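Local coordinates for protein PKD domain (Vibrio anguillarum, PDB 6AEM) that binds calcium specifically as one polycystic-kidney-disease (PKD) domain of the protease Epp, its exact role in the protease being unsettled, at residues 67-70 against 74-77; 37-42 against 50-55; 13-18 against 22-27. All coordinates share one frame; numbering follows the deposited sequence. Where two conformers were deposited one is given.

Contact 1. Residues 67-70 against 74-77; sequences TVTD and ATNT. With CA (calcium ion), chain C.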
ATOM      1  N   THR A  67      -0.983  -5.278   1.863  1.00  9.29           N
ATOM      2  CA  THR A  67      -1.362  -6.675   1.690  1.00  9.28           C
ATOM      3  C   THR A  67      -2.622  -6.734   0.843  1.00  9.09           C
ATOM      4  O   THR A  67      -3.577  -5.991   1.096  1.00 11.38           O
ATOM      5  CB  THR A  67      -1.600  -7.388   3.029  1.00 10.08           C
ATOM      6  OG1 THR A  67      -0.416  -7.267   3.819  1.00 10.57           O
ATOM      7  CG2 THR A  67      -1.938  -8.876   2.835  1.00 10.19           C
ATOM      8  N   VAL A  68      -2.600  -7.585  -0.183  1.00  9.03           N
ATOM      9  CA  VAL A  68      -3.782  -7.802  -1.020  1.00  9.40           C
ATOM     10  C   VAL A  68      -4.215  -9.258  -0.933  1.00  9.92           C
ATOM     11  O   VAL A  68      -3.388 -10.141  -0.717  1.00  9.64           O
ATOM     12  CB  VAL A  68      -3.585  -7.344  -2.488  1.00 10.82           C
ATOM     13  CG1 VAL A  68      -3.231  -5.883  -2.560  1.00 11.44           C
ATOM     14  CG2 VAL A  68      -2.525  -8.202  -3.195  1.00 11.18           C
ATOM     15  N   THR A  69      -5.505  -9.491  -1.146  1.00  9.29           N
ATOM     16  CA  THR A  69      -6.119 -10.820  -1.082  1.00  9.59           C
ATOM     17  C   THR A  69      -6.874 -11.098  -2.381  1.00 10.39           C
ATOM     18  O   THR A  69      -7.598 -10.224  -2.861  1.00 11.18           O
ATOM     19  CB  THR A  69      -7.122 -10.893   0.113  1.00  9.79           C
ATOM     20  OG1 THR A  69      -6.445 -10.514   1.328  1.00 10.86           O
ATOM     21  CG2 THR A  69      -7.704 -12.280   0.301  1.00  9.86           C
ATOM     22  N   ASP A  70      -6.758 -12.319  -2.913  1.00 10.37           N
ATOM     23  CA  ASP A  70      -7.463 -12.683  -4.135  1.00 10.43           C
ATOM     24  C   ASP A  70      -8.786 -13.403  -3.828  1.00 10.85           C
ATOM     25  O   ASP A  70      -9.194 -13.574  -2.675  1.00 10.79           O
ATOM     26  CB  ASP A  70      -6.571 -13.419  -5.145  1.00 10.10           C
ATOM     27  CG  ASP A  70      -6.310 -14.890  -4.801  1.00 10.96           C
ATOM     28  OD1 ASP A  70      -6.930 -15.453  -3.848  1.00 10.97           O
ATOM     29  OD2 ASP A  70      -5.442 -15.477  -5.511  1.00 11.38           O
ATOM     30  N   ALA A  74      -5.940 -16.178  -1.161  1.00 11.89           N
ATOM     31  CA  ALA A  74      -4.487 -16.096  -1.122  1.00 10.59           C
ATOM     32  C   ALA A  74      -4.057 -14.642  -0.970  1.00  9.79           C
ATOM     33  O   ALA A  74      -4.751 -13.724  -1.411  1.00 10.43           O
ATOM     34  CB  ALA A  74      -3.857 -16.675  -2.382  1.00 10.62           C
ATOM     35  N   THR A  75      -2.892 -14.431  -0.345  1.00  9.93           N
ATOM     36  CA  THR A  75      -2.404 -13.091  -0.046  1.00 10.88           C
ATOM     37  C   THR A  75      -0.960 -12.901  -0.482  1.00 10.21           C
ATOM     38  O   THR A  75      -0.236 -13.842  -0.775  1.00 11.33           O
ATOM     39  CB  THR A  75      -2.501 -12.764   1.456  1.00 12.54           C
ATOM     40  OG1 THR A  75      -1.691 -13.680   2.206  1.00 15.29           O
ATOM     41  CG2 THR A  75      -3.933 -12.921   1.959  1.00 12.91           C
ATOM     42  N   ASN A  76      -0.564 -11.628  -0.537  1.00  9.43           N
ATOM     43  CA  ASN A  76       0.838 -11.274  -0.671  1.00  9.61           C
ATOM     44  C   ASN A  76       0.986  -9.870  -0.106  1.00  9.30           C
ATOM     45  O   ASN A  76       0.046  -9.064  -0.173  1.00  9.58           O
ATOM     46  CB  ASN A  76       1.380 -11.332  -2.109  1.00 11.65           C
ATOM     47  CG  ASN A  76       2.166 -12.631  -2.415  1.00 13.57           C
ATOM     48  OD1 ASN A  76       2.934 -13.176  -1.592  1.00 13.87           O
ATOM     49  ND2 ASN A  76       1.999 -13.111  -3.647  1.00 14.73           N
ATOM     50  N   THR A  77       2.175  -9.595   0.404  1.00  8.78           N
ATOM     51  CA  THR A  77       2.490  -8.315   1.030  1.00  8.73           C
ATOM     52  C   THR A  77       3.734  -7.748   0.370  1.00  8.40           C
ATOM     53  O   THR A  77       4.744  -8.434   0.247  1.00  8.99           O
ATOM     54  CB  THR A  77       2.745  -8.456   2.549  1.00  9.67           C
ATOM     55  OG1 THR A  77       1.598  -9.023   3.173  1.00 10.56           O
ATOM     56  CG2 THR A  77       3.113  -7.116   3.215  1.00 10.60           C
TER
HETATM   57 CA    CA C 101      -5.138 -15.807  -7.876  1.00 11.48          CA
HETATM   58  O   HOH W   1      -7.437 -16.433  -8.034  1.00 14.33           O

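Contact 2. Residues 37-42 against 50-55; sequences YAWDFG and MAPSWS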
ATOM      1  N   TYR A  37      -7.808  -4.943   0.321  1.00 12.59           N
ATOM      2  CA  TYR A  37      -6.545  -4.220   0.449  1.00 12.17           C
ATOM      3  C   TYR A  37      -6.351  -3.844   1.903  1.00 11.96           C
ATOM      4  O   TYR A  37      -7.305  -3.422   2.554  1.00 14.03           O
ATOM      5  CB  TYR A  37      -6.623  -2.908  -0.338  1.00 13.27           C
ATOM      6  CG  TYR A  37      -6.996  -3.128  -1.786  1.00 14.63           C
ATOM      7  CD1 TYR A  37      -6.026  -3.386  -2.732  1.00 15.49           C
ATOM      8  CD2 TYR A  37      -8.323  -3.072  -2.213  1.00 17.16           C
ATOM      9  CE1 TYR A  37      -6.344  -3.623  -4.043  1.00 17.74           C
ATOM     10  CE2 TYR A  37      -8.650  -3.302  -3.545  1.00 18.66           C
ATOM     11  CZ  TYR A  37      -7.655  -3.575  -4.458  1.00 19.95           C
ATOM     12  OH  TYR A  37      -7.965  -3.803  -5.787  1.00 23.73           O
ATOM     13  N   ALA A  38      -5.115  -3.985   2.402  1.00 11.04           N
ATOM     14  CA  ALA A  38      -4.803  -3.637   3.784  1.00 10.43           C
ATOM     15  C   ALA A  38      -3.486  -2.870   3.794  1.00 10.14           C
ATOM     16  O   ALA A  38      -2.417  -3.450   3.568  1.00 10.34           O
ATOM     17  CB  ALA A  38      -4.721  -4.871   4.675  1.00 11.49           C
ATOM     18  N   TRP A  39      -3.566  -1.571   4.089  1.00 10.08           N
ATOM     19  CA  TRP A  39      -2.405  -0.701   4.144  1.00  9.90           C
ATOM     20  C   TRP A  39      -2.014  -0.387   5.582  1.00 10.43           C
ATOM     21  O   TRP A  39      -2.866  -0.138   6.440  1.00 11.30           O
ATOM     22  CB  TRP A  39      -2.688   0.647   3.499  1.00 11.03           C
ATOM     23  CG  TRP A  39      -2.923   0.663   2.035  1.00 11.27           C
ATOM     24  CD1 TRP A  39      -4.119   0.489   1.383  1.00 11.45           C
ATOM     25  CD2 TRP A  39      -1.957   0.919   1.009  1.00 10.93           C
ATOM     26  NE1 TRP A  39      -3.960   0.634   0.028  1.00 11.98           N
ATOM     27  CE2 TRP A  39      -2.631   0.865  -0.229  1.00 12.01           C
ATOM     28  CE3 TRP A  39      -0.581   1.159   1.022  1.00 11.20           C
ATOM     29  CZ2 TRP A  39      -1.968   1.082  -1.436  1.00 12.10           C
ATOM     30  CZ3 TRP A  39       0.075   1.333  -0.155  1.00 11.32           C
ATOM     31  CH2 TRP A  39      -0.611   1.309  -1.377  1.00 11.59           C
ATOM     32  N   ASP A  40      -0.705  -0.344   5.824  1.00 10.64           N
ATOM     33  CA  ASP A  40      -0.140   0.164   7.070  1.00 10.53           C
ATOM     34  C   ASP A  40       0.842   1.252   6.651  1.00 10.71           C
ATOM     35  O   ASP A  40       1.793   0.970   5.915  1.00 11.59           O
ATOM     36  CB  ASP A  40       0.565  -0.980   7.811  1.00 11.29           C
ATOM     37  CG  ASP A  40       1.219  -0.549   9.128  1.00 12.70           C
ATOM     38  OD1 ASP A  40       1.306   0.665   9.409  1.00 13.05           O
ATOM     39  OD2 ASP A  40       1.698  -1.462   9.868  1.00 16.25           O
ATOM     40  N   PHE A  41       0.609   2.484   7.100  1.00 10.10           N
ATOM     41  CA  PHE A  41       1.422   3.606   6.658  1.00 10.56           C
ATOM     42  C   PHE A  41       2.695   3.781   7.476  1.00 11.31           C
ATOM     43  O   PHE A  41       3.484   4.688   7.187  1.00 11.28           O
ATOM     44  CB  PHE A  41       0.616   4.904   6.657  1.00 11.58           C
ATOM     45  CG  PHE A  41      -0.614   4.848   5.803  1.00 13.06           C
ATOM     46  CD1 PHE A  41      -0.611   4.248   4.542  1.00 13.63           C
ATOM     47  CD2 PHE A  41      -1.790   5.378   6.268  1.00 14.92           C
ATOM     48  CE1 PHE A  41      -1.784   4.198   3.760  1.00 14.78           C
ATOM     49  CE2 PHE A  41      -2.945   5.336   5.493  1.00 15.77           C
ATOM     50  CZ  PHE A  41      -2.935   4.741   4.240  1.00 15.90           C
ATOM     51  N   GLY A  42       2.905   2.965   8.501  1.00 11.08           N
ATOM     52  CA  GLY A  42       4.140   3.003   9.253  1.00 11.24           C
ATOM     53  C   GLY A  42       4.183   4.004  10.379  1.00 11.47           C
ATOM     54  O   GLY A  42       5.221   4.106  11.037  1.00 12.00           O
ATOM     55  N   MET A  50      -8.330   1.144  -1.714  1.00 17.30           N
ATOM     56  CA  MET A  50      -7.464   0.693  -2.799  1.00 17.05           C
ATOM     57  C   MET A  50      -6.299   1.653  -3.033  1.00 16.95           C
ATOM     58  O   MET A  50      -5.143   1.222  -3.132  1.00 17.74           O
ATOM     59  CB  MET A  50      -8.286   0.517  -4.068  1.00 18.95           C
ATOM     60  CG  MET A  50      -7.490  -0.049  -5.252  1.00 22.63           C
ATOM     61  SD  MET A  50      -8.489  -0.348  -6.717  1.00 27.31           S
ATOM     62  CE  MET A  50      -8.662   1.352  -7.220  1.00 30.36           C
ATOM     63  N   ALA A  51      -6.579   2.948  -3.116  1.00 18.16           N
ATOM     64  CA  ALA A  51      -5.580   3.953  -3.476  1.00 19.67           C
ATOM     65  C   ALA A  51      -5.720   5.131  -2.528  1.00 19.27           C
ATOM     66  O   ALA A  51      -6.203   6.209  -2.913  1.00 19.83           O
ATOM     67  CB  ALA A  51      -5.794   4.401  -4.918  1.00 20.79           C
ATOM     68  N   PRO A  52      -5.303   4.955  -1.275  1.00 18.56           N
ATOM     69  CA  PRO A  52      -5.518   5.986  -0.257  1.00 19.12           C
ATOM     70  C   PRO A  52      -4.590   7.184  -0.441  1.00 18.90           C
ATOM     71  O   PRO A  52      -3.518   7.112  -1.058  1.00 18.30           O
ATOM     72  CB  PRO A  52      -5.230   5.248   1.062  1.00 21.41           C
ATOM     73  CG  PRO A  52      -4.301   4.171   0.684  1.00 20.78           C
ATOM     74  CD  PRO A  52      -4.727   3.729  -0.696  1.00 18.81           C
ATOM     75  N   SER A  53      -5.031   8.306   0.115  1.00 19.09           N
ATOM     76  CA  SER A  53      -4.209   9.488   0.285  1.00 20.54           C
ATOM     77  C   SER A  53      -4.137   9.723   1.781  1.00 22.00           C
ATOM     78  O   SER A  53      -5.123   9.500   2.495  1.00 23.90           O
ATOM     79  CB  SER A  53      -4.833  10.713  -0.409  1.00 21.53           C
ATOM     80  OG  SER A  53      -4.776  10.592  -1.822  1.00 22.98           O
ATOM     81  N   TRP A  54      -2.963  10.117   2.267  1.00 21.33           N
ATOM     82  CA  TRP A  54      -2.794  10.342   3.692  1.00 21.08           C
ATOM     83  C   TRP A  54      -1.725  11.399   3.895  1.00 21.35           C
ATOM     84  O   TRP A  54      -1.047  11.817   2.958  1.00 20.91           O
ATOM     85  CB  TRP A  54      -2.481   9.037   4.458  1.00 21.02           C
ATOM     86  CG  TRP A  54      -1.128   8.371   4.171  1.00 21.87           C
ATOM     87  CD1 TRP A  54       0.015   8.418   4.945  1.00 23.26           C
ATOM     88  CD2 TRP A  54      -0.805   7.525   3.056  1.00 23.54           C
ATOM     89  NE1 TRP A  54       1.002   7.690   4.360  1.00 24.22           N
ATOM     90  CE2 TRP A  54       0.537   7.123   3.208  1.00 24.54           C
ATOM     91  CE3 TRP A  54      -1.515   7.083   1.942  1.00 24.29           C
ATOM     92  CZ2 TRP A  54       1.189   6.307   2.276  1.00 24.35           C
ATOM     93  CZ3 TRP A  54      -0.875   6.257   1.026  1.00 24.66           C
ATOM     94  CH2 TRP A  54       0.461   5.878   1.203  1.00 24.49           C
ATOM     95  N   SER A  55      -1.560  11.804   5.142  1.00 22.06           N
ATOM     96  CA  SER A  55      -0.521  12.752   5.496  0.51 22.24           C
ATOM     97  C   SER A  55       0.115  12.323   6.804  1.00 20.68           C
ATOM     98  O   SER A  55      -0.581  11.887   7.721  1.00 21.95           O
ATOM     99  CB  SER A  55      -1.099  14.151   5.693  0.51 24.78           C
ATOM    100  OG  SER A  55      -1.913  14.179   6.849  0.51 26.01           O
TER

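Contact 3. Residues 13-18 against 22-27; sequences ELKTDG and SAFNYS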
ATOM      1  N   GLU A  13       3.327   2.447  -5.948  1.00 14.11           N
ATOM      2  CA  GLU A  13       4.273   3.540  -5.958  1.00 15.37           C
ATOM      3  C   GLU A  13       3.654   4.663  -5.159  1.00 16.54           C
ATOM      4  O   GLU A  13       2.440   4.866  -5.205  1.00 18.63           O
ATOM      5  CB  GLU A  13       4.486   3.990  -7.387  1.00 16.54           C
ATOM      6  CG  GLU A  13       5.381   5.199  -7.578  1.00 17.59           C
ATOM      7  CD  GLU A  13       5.625   5.525  -9.058  1.00 18.86           C
ATOM      8  OE1 GLU A  13       5.400   4.655  -9.915  1.00 20.34           O
ATOM      9  OE2 GLU A  13       6.076   6.667  -9.419  1.00 20.72           O
ATOM     10  N   LEU A  14       4.497   5.418  -4.460  1.00 17.21           N
ATOM     11  CA  LEU A  14       4.039   6.549  -3.667  1.00 18.13           C
ATOM     12  C   LEU A  14       4.397   7.870  -4.326  1.00 19.24           C
ATOM     13  O   LEU A  14       5.473   8.021  -4.906  1.00 20.38           O
ATOM     14  CB  LEU A  14       4.647   6.513  -2.265  1.00 17.90           C
ATOM     15  CG  LEU A  14       4.345   5.215  -1.518  1.00 18.33           C
ATOM     16  CD1 LEU A  14       5.064   5.213  -0.181  1.00 19.03           C
ATOM     17  CD2 LEU A  14       2.857   5.064  -1.325  1.00 18.90           C
ATOM     18  N   LYS A  15       3.491   8.818  -4.185  1.00 19.99           N
ATOM     19  CA  LYS A  15       3.691  10.190  -4.614  1.00 21.83           C
ATOM     20  C   LYS A  15       3.722  11.051  -3.361  1.00 21.44           C
ATOM     21  O   LYS A  15       2.730  11.107  -2.620  1.00 21.74           O
ATOM     22  CB  LYS A  15       2.551  10.602  -5.549  1.00 24.91           C
ATOM     23  CG  LYS A  15       2.483  12.077  -5.923  1.00 29.00           C
ATOM     24  CD  LYS A  15       1.441  12.223  -7.013  1.00 32.96           C
ATOM     25  CE  LYS A  15       1.082  13.640  -7.390  1.00 35.79           C
ATOM     26  NZ  LYS A  15      -0.020  13.554  -8.399  1.00 37.61           N
ATOM     27  N   THR A  16       4.864  11.681  -3.093  1.00 22.01           N
ATOM     28  CA  THR A  16       4.988  12.513  -1.906  1.00 23.55           C
ATOM     29  C   THR A  16       4.937  13.993  -2.280  1.00 23.19           C
ATOM     30  O   THR A  16       5.402  14.409  -3.346  1.00 23.60           O
ATOM     31  CB  THR A  16       6.259  12.210  -1.105  1.00 26.25           C
ATOM     32  OG1 THR A  16       7.422  12.558  -1.862  1.00 28.06           O
ATOM     33  CG2 THR A  16       6.320  10.741  -0.725  1.00 26.62           C
ATOM     34  N   ASP A  17       4.340  14.782  -1.397  1.00 23.84           N
ATOM     35  CA  ASP A  17       4.212  16.234  -1.576  1.00 25.34           C
ATOM     36  C   ASP A  17       4.318  16.820  -0.166  1.00 23.15           C
ATOM     37  O   ASP A  17       3.314  16.960   0.540  1.00 22.64           O
ATOM     38  CB  ASP A  17       2.900  16.595  -2.263  1.00 29.62           C
ATOM     39  CG  ASP A  17       2.708  18.091  -2.429  1.00 33.72           C
ATOM     40  OD1 ASP A  17       3.677  18.850  -2.224  1.00 33.54           O
ATOM     41  OD2 ASP A  17       1.592  18.517  -2.814  1.00 36.98           O
ATOM     42  N   GLY A  18       5.547  17.121   0.239  1.00 20.68           N
ATOM     43  CA  GLY A  18       5.797  17.474   1.624  1.00 19.91           C
ATOM     44  C   GLY A  18       5.491  16.276   2.507  1.00 19.23           C
ATOM     45  O   GLY A  18       6.017  15.177   2.315  1.00 20.05           O
ATOM     46  N   SER A  22       0.265  10.067  -1.627  1.00 21.51           N
ATOM     47  CA  SER A  22      -0.787   9.382  -2.367  1.00 22.75           C
ATOM     48  C   SER A  22      -0.216   8.087  -2.928  1.00 20.92           C
ATOM     49  O   SER A  22       0.956   8.020  -3.290  1.00 21.18           O
ATOM     50  CB  SER A  22      -1.304  10.251  -3.549  1.00 24.75           C
ATOM     51  OG  SER A  22      -2.044  11.377  -3.119  1.00 28.58           O
ATOM     52  N   ALA A  23      -1.042   7.051  -2.997  1.00 18.71           N
ATOM     53  CA  ALA A  23      -0.608   5.755  -3.501  1.00 18.51           C
ATOM     54  C   ALA A  23      -1.165   5.510  -4.896  1.00 18.05           C
ATOM     55  O   ALA A  23      -2.353   5.748  -5.157  1.00 20.93           O
ATOM     56  CB  ALA A  23      -1.074   4.636  -2.578  1.00 19.86           C
ATOM     57  N   PHE A  24      -0.299   5.010  -5.770  1.00 16.03           N
ATOM     58  CA  PHE A  24      -0.708   4.445  -7.046  1.00 15.86           C
ATOM     59  C   PHE A  24      -0.610   2.947  -6.837  1.00 15.81           C
ATOM     60  O   PHE A  24       0.467   2.439  -6.552  1.00 15.57           O
ATOM     61  CB  PHE A  24       0.214   4.872  -8.203  1.00 17.07           C
ATOM     62  CG  PHE A  24       0.425   6.360  -8.331  1.00 18.19           C
ATOM     63  CD1 PHE A  24      -0.640   7.216  -8.350  1.00 20.89           C
ATOM     64  CD2 PHE A  24       1.715   6.888  -8.462  1.00 16.97           C
ATOM     65  CE1 PHE A  24      -0.440   8.577  -8.476  1.00 21.26           C
ATOM     66  CE2 PHE A  24       1.909   8.256  -8.594  1.00 18.56           C
ATOM     67  CZ  PHE A  24       0.836   9.074  -8.586  1.00 20.15           C
ATOM     68  N   ASN A  25      -1.712   2.253  -7.026  1.00 15.24           N
ATOM     69  CA  ASN A  25      -1.784   0.837  -6.692  1.00 13.84           C
ATOM     70  C   ASN A  25      -1.655   0.021  -7.977  1.00 13.60           C
ATOM     71  O   ASN A  25      -2.471   0.154  -8.888  1.00 14.54           O
ATOM     72  CB  ASN A  25      -3.096   0.514  -5.980  1.00 13.37           C
ATOM     73  CG  ASN A  25      -3.046  -0.841  -5.277  1.00 12.86           C
ATOM     74  OD1 ASN A  25      -2.314  -1.751  -5.687  1.00 13.30           O
ATOM     75  ND2 ASN A  25      -3.794  -0.976  -4.198  1.00 12.98           N
ATOM     76  N   TYR A  26      -0.609  -0.784  -8.062  1.00 12.82           N
ATOM     77  CA  TYR A  26      -0.367  -1.619  -9.231  1.00 13.85           C
ATOM     78  C   TYR A  26      -0.678  -3.084  -8.965  1.00 12.82           C
ATOM     79  O   TYR A  26      -0.221  -3.961  -9.712  1.00 14.18           O
ATOM     80  CB  TYR A  26       1.091  -1.475  -9.674  1.00 15.38           C
ATOM     81  CG  TYR A  26       1.555  -0.045  -9.886  1.00 16.11           C
ATOM     82  CD1 TYR A  26       0.683   0.945 -10.359  1.00 16.25           C
ATOM     83  CD2 TYR A  26       2.859   0.315  -9.637  1.00 16.79           C
ATOM     84  CE1 TYR A  26       1.111   2.253 -10.579  1.00 17.03           C
ATOM     85  CE2 TYR A  26       3.298   1.621  -9.849  1.00 17.52           C
ATOM     86  CZ  TYR A  26       2.413   2.575 -10.307  1.00 16.93           C
ATOM     87  OH  TYR A  26       2.832   3.877 -10.531  1.00 16.34           O
ATOM     88  N   SER A  27      -1.374  -3.374  -7.868  1.00 10.95           N
ATOM     89  CA  SER A  27      -1.660  -4.749  -7.467  1.00 11.00           C
ATOM     90  C   SER A  27      -2.701  -5.371  -8.385  1.00 11.00           C
ATOM     91  O   SER A  27      -3.622  -4.701  -8.872  1.00 10.91           O
ATOM     92  CB  SER A  27      -2.136  -4.793  -6.015  1.00 11.25           C
ATOM     93  OG  SER A  27      -1.203  -4.197  -5.108  1.00 11.05           O
TER

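Contact 1. Residues 67-70 against 74-77
The end of a beta hairpin, where strand 60-70 turns back into strand 75-84, carries one corner of the calcium site of this PKD beta sandwich, and Asp70 and Ala74 meet there. Asp70 N donates to Ala74 O at 2.9 Å, and Ala74 N returns a bond to the side-chain atom Asp70 OD1 at 3.0 Å, reaching it from above the carboxylate plane. The torsion at CA-CB sets this up: with chi1 at 77°, Asp70 CG sits between its own backbone N and carbonyl carbon, and the carboxylate folds back over the turn. OD1 also accepts from Lys72 N, so two turn amides grip one oxygen while the other, OD2, binds the calcium at 2.4 Å. Asn5, Gln6, Asp29, Asp31 and a water are also among its ligands. The turn amides therefore act as a second shell that fixes the rotation of the carboxylate, and the ion and the N-H groups together would be expected to favour its charged form.

Away from the turn the ladder is regular antiparallel. Val68 and Asn76 form a hydrogen-bonded pair, Val68 N to Asn76 O at 3.0 Å and Asn76 N to Val68 O at 3.2 Å. The flanking pairs, Thr69 with Thr75 and Thr67 with Thr77, are non-hydrogen-bonded, and their four threonines share one face of the sheet; Val68 points to the other, buried against Leu34 and Tyr37. Thr69 and Thr75 run side by side, OG1 of Thr69 lying 3.5 Å from CG2 of Thr75. In the last pair both OG1 atoms stand beside their own backbone N, and the hydroxyls meet in a hydrogen bond, Thr67 OG1 to Thr77 OG1, at 2.7 Å.

Contact 2. Residues 37-42 against 50-55
Phe41 and Trp54 lie face to face across the interface between the two sheets of the sandwich, strand 34-40 with its following turn on one side and residues 50-55 on the other. The stack is close and nearly parallel: the Phe41 ring and the five-membered ring of Trp54 have centroids 3.6 Å apart and planes at 8°. Trp54 CG stands between its backbone N and carbonyl carbon (chi1 67°), which, with the second torsion, lays the indole against the phenyl ring.

Beyond the stack, two further CH-pi contacts continue the row. Pro52 CG sits over a face of Trp39, 3.7 Å from the centroid of its five-membered ring, and also reaches the edge of Phe41. Met50 CG lies over the Tyr37 ring, 3.9 Å from its centroid, while Met50 SD, in an oblique Met-aromatic contact, comes within 3.6 Å of Tyr37 OH.

The polar part is slight. Trp39 NE1 gives a weak, bent bond (140°) to Met50 O at 3.4 Å and another weak one to Glu49 O; Met50 O accepts from Asn25 ND2 as well. Cohesion here thus rests on aromatic faces and apolar carbons, with the buried indole N-H shared between two carbonyls.

Contact 3. Residues 13-18 against 22-27
Glu13 and Tyr26 join at the open end of the beta hairpin of strands 12-17 and 20-25, on the three-stranded sheet of the PKD sandwich. From its CB, the Glu13 side chain starts against Tyr26, with CB 3.6 Å from Tyr26 CE2. CG follows anti to the backbone N (chi1 176°), and the extended chain carries it past Phe24, whose CD2 is 4.1 Å from Glu13 CG. Next, Glu13 CD lies 3.6 Å from Tyr26 OH. At the tip, OE1 accepts a hydrogen bond from Tyr26 OH at 2.8 Å. The hydroxyl approaches from above the carboxylate plane, and that plane stands steeply, at 77°, to the tyrosine ring, with OE1 at the ring's edge.

Lys15 leaves the same face as Glu13, fully extended, and lays its aliphatic part against the end of the Phe24 ring: Lys15 CD is 3.6 Å from Phe24 CZ. Leu14 and Ala23 point the other way, into the sandwich, where Trp54 touches both.

Beneath these side chains the strands pair in antiparallel register, with Glu13-Phe24 and Lys15-Ser22 as hydrogen-bonded pairs and Leu14-Ala23 as the non-hydrogen-bonded pair between them. Its straightest bond runs from Phe24 N to Glu13 O, 2.8 Å long and 174° at the hydrogen.

Overall arrangement
Contacts 1 and 3 are both antiparallel hairpin ladders, one in each sheet of the sandwich, on opposite sides of the chain's centre; contact 2 lies between the sheets, nearest that centre. Their chemistry follows: contacts 1 and 2 are both partly buried, contact 1 ending in a metal ligand and the deeper contact 2 relying on rings, while contact 3 is a surface ladder with charged and aromatic side chains on its outer face. Contact 2 touches both others. Thr67 O and Ala38 N link it to contact 1 through neighbouring strands, while a probable hydrogen bond between Ser53 OG and Ser22 OG, and Trp39 packed on Ala23, tie it to contact 3. Contacts 1 and 3 meet where Val68 CG1 packs against Ser27 OG.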